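Local atomic coordinates of GCN5-related N-acetyltransferase (Kribbella flavida, PDB entry 4IUS), a protein that probably transfers acyl groups, most likely acetyl groups, to an acceptor substrate, as members of the GNAT family do. Residues I6-I10 and T221-L225; M98-P104 and T246-D252. The protein carries 1 engineered substitution. All coordinates share one frame; numbering follows the deposited sequence.

In the fold
Both contacts involve the mixed beta sheet of this GNAT-family chain. In contact 1, helix 6-19 lies across a face of strand 222-225. In contact 2, strand 99-109 pairs with strand 242-251. Strand 99-109 sits between strands 222-225 and 242-251 in the sheet and so joins the two places. The centres are about 19 Å apart; the nearest atoms are about 6 Å apart and do not touch. Along the chain the segments alternate: 6-10, 98-104, 221-225, 246-252. Strand 242-251 follows strand 222-225 directly in the order of helices and strands. Early and late parts of the chain are thus woven together around one sheet.

Contact 1. Residues I6-I10 and T221-L225; sequences IAARI and TLAWL. With EDO (1,2-ethanediol), chain E.
I10 sets its methyl CG2 over one face of the W224 ring. CG2 is 3.7 Å from the centroid of the five-membered ring of W224 and only 12° off the ring normal, a CH-pi contact. This branch stands opposite the backbone N of I10. The other branch turns beside that N (CG1, chi1 -71°), where I10 CG1 meets L222 CD2 at 4.1 Å. One isoleucine therefore touches both inward-facing residues of the strand. At the edge of the indole, in its plane, W224 NE1 gives a hydrogen bond to O1 of 1,2-ethanediol at 3.1 Å. This diol probably comes from the crystallisation liquor; it also bonds to A13 O.

L222 CD2 is the shared apolar tip, as it also meets I6 CG1 at 4.0 Å. R9 runs past L222 in the opposite direction with its chain extended, and lays a face of its guanidinium on L222 CB. R9 NH1 is 3.8 Å from that carbon. The edge of the same group is used for polar bonds. R9 NH2 donates to T221 OG1 at 3.0 Å, with the oxygen nearly in the guanidinium plane, and it also bonds to D183 O. Water 1 links R9 NH1 to T221 O. Several bonds at the edge and the leucine beneath would hold the guanidinium flat against the strand end.

Segment 6-10 of helix 6-19 crosses strand 222-225 at 84°, nearly a right angle. A223 points to the other side of the sheet, toward T211 and F215 of helix 202-216. That helix links the parallel neighbours 185-193 and 222-225 in a beta-alpha-beta crossover. The result is a sheet with helices on both faces, as in the GNAT fold.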
loop_
_atom_site.group_PDB
_atom_site.type_symbol
_atom_site.label_atom_id
_atom_site.label_comp_id
_atom_site.label_asym_id
_atom_site.label_seq_id
_atom_site.Cartn_x
_atom_site.Cartn_y
_atom_site.Cartn_z
ATOM N N ILE A 6 -5.348 -13.208 -8.886
ATOM C CA ILE A 6 -5.085 -12.443 -7.672
ATOM C C ILE A 6 -4.456 -11.076 -8.011
ATOM O O ILE A 6 -4.752 -10.074 -7.355
ATOM C CB ILE A 6 -4.234 -13.254 -6.664
ATOM C CG1 ILE A 6 -4.193 -12.546 -5.309
ATOM C CG2 ILE A 6 -2.797 -13.514 -7.185
ATOM C CD1 ILE A 6 -3.542 -13.383 -4.223
ATOM N N ALA A 7 -3.557 -10.994 -9.004
ATOM C CA ALA A 7 -2.916 -9.715 -9.334
ATOM C C ALA A 7 -3.968 -8.680 -9.759
ATOM O O ALA A 7 -3.969 -7.530 -9.314
ATOM C CB ALA A 7 -1.848 -9.907 -10.403
ATOM N N ALA A 8 -4.844 -9.084 -10.660
ATOM C CA ALA A 8 -5.927 -8.220 -11.105
ATOM C C ALA A 8 -6.876 -7.863 -9.969
ATOM O O ALA A 8 -7.334 -6.719 -9.902
ATOM C CB ALA A 8 -6.695 -8.835 -12.289
ATOM N N ARG A 9 -7.172 -8.825 -9.075
ATOM C CA ARG A 9 -8.043 -8.532 -7.942
ATOM C C ARG A 9 -7.418 -7.439 -7.068
ATOM O O ARG A 9 -8.111 -6.506 -6.644
ATOM C CB ARG A 9 -8.275 -9.794 -7.157
ATOM C CG ARG A 9 -9.225 -9.563 -6.008
ATOM C CD ARG A 9 -9.488 -10.802 -5.201
ATOM N NE ARG A 9 -10.292 -10.462 -4.036
ATOM C CZ ARG A 9 -10.402 -11.239 -2.977
ATOM N NH1 ARG A 9 -9.762 -12.401 -2.903
ATOM N NH2 ARG A 9 -11.094 -10.807 -1.942
ATOM N N ILE A 10 -6.121 -7.546 -6.790
ATOM C CA ILE A 10 -5.437 -6.588 -5.954
ATOM C C ILE A 10 -5.391 -5.227 -6.635
ATOM O O ILE A 10 -5.727 -4.190 -6.027
ATOM C CB ILE A 10 -4.030 -7.051 -5.598
ATOM C CG1 ILE A 10 -4.140 -8.240 -4.603
ATOM C CG2 ILE A 10 -3.196 -5.916 -5.014
ATOM C CD1 ILE A 10 -2.813 -8.934 -4.337
ATOM N N THR A 221 -11.126 -10.549 3.250
ATOM C CA THR A 221 -10.857 -11.942 2.893
ATOM C C THR A 221 -9.488 -12.156 2.225
ATOM O O THR A 221 -9.085 -13.290 1.964
ATOM C CB THR A 221 -11.979 -12.474 1.984
ATOM O OG1 THR A 221 -11.980 -11.734 0.759
ATOM C CG2 THR A 221 -13.325 -12.348 2.702
ATOM N N LEU A 222 -8.796 -11.073 1.950
ATOM C CA LEU A 222 -7.455 -11.134 1.391
ATOM C C LEU A 222 -6.647 -9.946 1.928
ATOM O O LEU A 222 -7.181 -8.803 1.880
ATOM C CB LEU A 222 -7.478 -11.102 -0.159
ATOM C CG LEU A 222 -6.135 -11.154 -0.870
ATOM C CD1 LEU A 222 -5.416 -12.472 -0.648
ATOM C CD2 LEU A 222 -6.297 -10.849 -2.372
ATOM N N ALA A 223 -5.396 -10.148 2.378
ATOM C CA ALA A 223 -4.514 -9.068 2.809
ATOM C C ALA A 223 -3.252 -9.151 1.997
ATOM O O ALA A 223 -2.764 -10.241 1.745
ATOM C CB ALA A 223 -4.184 -9.167 4.302
ATOM N N TRP A 224 -2.715 -7.998 1.588
ATOM C CA TRP A 224 -1.457 -7.948 0.896
ATOM C C TRP A 224 -0.598 -6.857 1.460
ATOM O O TRP A 224 -1.082 -5.920 2.091
ATOM C CB TRP A 224 -1.616 -7.798 -0.615
ATOM C CG TRP A 224 -2.185 -6.498 -1.048
ATOM C CD1 TRP A 224 -3.524 -6.141 -1.139
ATOM C CD2 TRP A 224 -1.451 -5.301 -1.385
ATOM N NE1 TRP A 224 -3.648 -4.832 -1.539
ATOM C CE2 TRP A 224 -2.431 -4.287 -1.721
ATOM C CE3 TRP A 224 -0.087 -4.977 -1.454
ATOM C CZ2 TRP A 224 -2.055 -3.005 -2.124
ATOM C CZ3 TRP A 224 0.266 -3.669 -1.836
ATOM C CH2 TRP A 224 -0.683 -2.720 -2.156
ATOM N N LEU A 225 0.700 -7.000 1.269
ATOM C CA LEU A 225 1.681 -5.980 1.638
ATOM C C LEU A 225 2.880 -6.030 0.736
ATOM O O LEU A 225 3.089 -6.998 0.012
ATOM C CB LEU A 225 2.116 -6.107 3.077
ATOM C CG LEU A 225 2.776 -7.389 3.535
ATOM C CD1 LEU A 225 4.283 -7.399 3.173
ATOM C CD2 LEU A 225 2.571 -7.616 5.037
HETATM C C1 EDO E . -6.472 -2.097 -0.560
HETATM O O1 EDO E . -5.752 -2.603 -1.699
HETATM C C2 EDO E . -7.943 -1.960 -0.934
HETATM O O2 EDO E . -8.255 -0.611 -1.338
HETATM O O HOH W 1 -9.679 -14.227 -0.653
#

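Contact 2. Residues M98-P104 and T246-D252; sequences MTIVSRP and TAVHLGD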
loop_
_atom_site.group_PDB
_atom_site.type_symbol
_atom_site.label_atom_id
_atom_site.label_comp_id
_atom_site.label_asym_id
_atom_site.label_seq_id
_atom_site.Cartn_x
_atom_site.Cartn_y
_atom_site.Cartn_z
HETATM N N MSE A 98 8.716 7.560 -18.742
HETATM C CA MSE A 98 8.795 7.199 -17.358
HETATM C C MSE A 98 10.024 6.349 -17.066
HETATM O O MSE A 98 10.624 5.764 -17.982
HETATM C CB MSE A 98 7.519 6.521 -16.888
HETATM C CG MSE A 98 6.286 7.356 -17.127
HETATM SE SE MSE A 98 4.749 6.850 -16.027
HETATM C CE MSE A 98 5.169 7.801 -14.408
ATOM N N THR A 99 10.356 6.219 -15.777
ATOM C CA THR A 99 11.473 5.395 -15.320
ATOM C C THR A 99 10.952 4.431 -14.252
ATOM O O THR A 99 10.293 4.857 -13.305
ATOM C CB THR A 99 12.573 6.268 -14.682
ATOM O OG1 THR A 99 13.052 7.171 -15.677
ATOM C CG2 THR A 99 13.736 5.415 -14.156
ATOM N N ILE A 100 11.264 3.149 -14.376
ATOM C CA ILE A 100 10.967 2.191 -13.321
ATOM C C ILE A 100 12.031 2.352 -12.238
ATOM O O ILE A 100 13.218 2.132 -12.479
ATOM C CB ILE A 100 10.906 0.737 -13.857
ATOM C CG1 ILE A 100 9.749 0.557 -14.836
ATOM C CG2 ILE A 100 10.808 -0.241 -12.688
ATOM C CD1 ILE A 100 9.792 -0.723 -15.648
ATOM N N VAL A 101 11.581 2.737 -11.055
ATOM C CA VAL A 101 12.444 2.881 -9.899
ATOM C C VAL A 101 12.579 1.589 -9.098
ATOM O O VAL A 101 13.615 1.327 -8.520
ATOM C CB VAL A 101 11.908 4.055 -9.052
ATOM C CG1 VAL A 101 12.595 4.153 -7.707
ATOM C CG2 VAL A 101 12.124 5.353 -9.833
ATOM N N SER A 102 11.516 0.801 -9.068
ATOM C CA SER A 102 11.502 -0.429 -8.291
ATOM C C SER A 102 10.409 -1.346 -8.789
ATOM O O SER A 102 9.442 -0.882 -9.394
ATOM C CB SER A 102 11.273 -0.153 -6.829
ATOM O OG SER A 102 9.996 0.402 -6.614
ATOM N N ARG A 103 10.569 -2.630 -8.471
ATOM C CA ARG A 103 9.570 -3.655 -8.722
ATOM C C ARG A 103 9.381 -4.428 -7.446
ATOM O O ARG A 103 9.801 -5.583 -7.309
ATOM C CB ARG A 103 9.955 -4.574 -9.870
ATOM C CG ARG A 103 9.852 -3.882 -11.214
ATOM C CD ARG A 103 10.306 -4.769 -12.359
ATOM N NE ARG A 103 11.743 -4.998 -12.306
ATOM C CZ ARG A 103 12.395 -5.899 -13.064
ATOM N NH1 ARG A 103 11.741 -6.677 -13.923
ATOM N NH2 ARG A 103 13.707 -6.034 -12.948
ATOM N N PRO A 104 8.742 -3.813 -6.473
ATOM C CA PRO A 104 8.621 -4.519 -5.184
ATOM C C PRO A 104 7.667 -5.696 -5.249
ATOM O O PRO A 104 6.672 -5.678 -5.965
ATOM C CB PRO A 104 8.094 -3.456 -4.250
ATOM C CG PRO A 104 7.808 -2.251 -5.043
ATOM C CD PRO A 104 8.173 -2.461 -6.446
ATOM N N THR A 246 3.842 -8.767 -8.633
ATOM C CA THR A 246 4.995 -7.879 -8.778
ATOM C C THR A 246 4.463 -6.482 -8.983
ATOM O O THR A 246 3.809 -6.213 -9.990
ATOM C CB THR A 246 5.825 -8.252 -10.052
ATOM O OG1 THR A 246 6.108 -9.654 -10.068
ATOM C CG2 THR A 246 7.110 -7.452 -10.128
ATOM N N ALA A 247 4.716 -5.566 -8.044
ATOM C CA ALA A 247 4.395 -4.167 -8.250
ATOM C C ALA A 247 5.473 -3.538 -9.118
ATOM O O ALA A 247 6.598 -4.037 -9.211
ATOM C CB ALA A 247 4.284 -3.464 -6.898
ATOM N N VAL A 248 5.118 -2.444 -9.758
ATOM C CA VAL A 248 6.073 -1.667 -10.550
ATOM C C VAL A 248 5.818 -0.195 -10.218
ATOM O O VAL A 248 4.696 0.253 -10.311
ATOM C CB VAL A 248 5.861 -1.862 -12.064
ATOM C CG1 VAL A 248 7.058 -1.222 -12.776
ATOM C CG2 VAL A 248 5.793 -3.366 -12.444
ATOM N N HIS A 249 6.847 0.499 -9.752
ATOM C CA HIS A 249 6.753 1.910 -9.367
ATOM C C HIS A 249 7.564 2.700 -10.363
ATOM O O HIS A 249 8.750 2.457 -10.545
ATOM C CB HIS A 249 7.298 2.128 -7.950
ATOM C CG HIS A 249 6.477 1.482 -6.876
ATOM N ND1 HIS A 249 6.746 1.654 -5.563
ATOM C CD2 HIS A 249 5.305 0.759 -6.943
ATOM C CE1 HIS A 249 5.828 0.982 -4.838
ATOM N NE2 HIS A 249 4.950 0.433 -5.672
ATOM N N LEU A 250 6.906 3.632 -11.033
ATOM C CA LEU A 250 7.471 4.463 -12.085
ATOM C C LEU A 250 7.368 5.940 -11.743
ATOM O O LEU A 250 6.381 6.373 -11.146
ATOM C CB LEU A 250 6.727 4.248 -13.415
ATOM C CG LEU A 250 6.628 2.799 -13.907
ATOM C CD1 LEU A 250 5.300 2.111 -13.570
ATOM C CD2 LEU A 250 6.882 2.783 -15.418
ATOM N N GLY A 251 8.356 6.705 -12.176
ATOM C CA GLY A 251 8.288 8.131 -12.045
ATOM C C GLY A 251 8.598 8.880 -13.337
ATOM O O GLY A 251 9.376 8.420 -14.158
ATOM N N ASP A 252 8.030 10.067 -13.476
ATOM C CA ASP A 252 8.390 10.992 -14.539
ATOM C C ASP A 252 9.750 11.619 -14.253
ATOM O O ASP A 252 10.295 11.552 -13.144
ATOM C CB ASP A 252 7.333 12.072 -14.712
ATOM C CG ASP A 252 6.415 11.833 -15.868
ATOM O OD1 ASP A 252 6.424 10.759 -16.469
ATOM O OD2 ASP A 252 5.607 12.751 -16.140
HETATM O O HOH W 2 11.446 9.346 -15.992
#
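M98, a selenomethionine, buries the most surface here, followed by H249, L250 and P104. M98 lies across L250 at about a right angle, with M98 CE 4.0 Å from L250 CB. Its side chain was modelled in two conformers, so this detail is doubtful.

H249 receives P104 over one ring face. P104 CG is 4.0 Å from the centroid of the H249 imidazole, a CH-pi contact offset toward the rim. S102 OG is 3.5 Å from H249 CB. The S102 hydroxyl lies between its own backbone N and carbonyl carbon (chi1 65°), and bonds to R261 OXT. H249 ND1 bonds to R261 O.

L250 sits beside I100 on the sheet face opposite to S102 and H249. The two side chains point the same way, and I100 CG1 is 3.7 Å from L250 CD2. The same I100 carbon also meets V248 CG1. V94 of helix 89-95 packs on I100 and on L250. Replacing I100 by an alanine would probably open a gap beside V248 and L250, where I100 CG1 now packs, and leave V94 with less to pack on.

The strands pair antiparallel. T99 and G251 exchange two backbone bonds, and water 2 joins T99 OG1 to G251 O. Then V101 N donates to H249 O, and H249 N donates to S102 O at 3.0 Å in an almost straight bond (177°). V101 and S102 thus both face H249, a classic beta bulge. Beyond it, A247 N donates to P104 O.

The chemistry divides by face. I100, V248 and L250 make an apolar side against helix 89-95. The bulge keeps S102 and H249 together on the other side, where both hold the C-terminal carboxylate of R261.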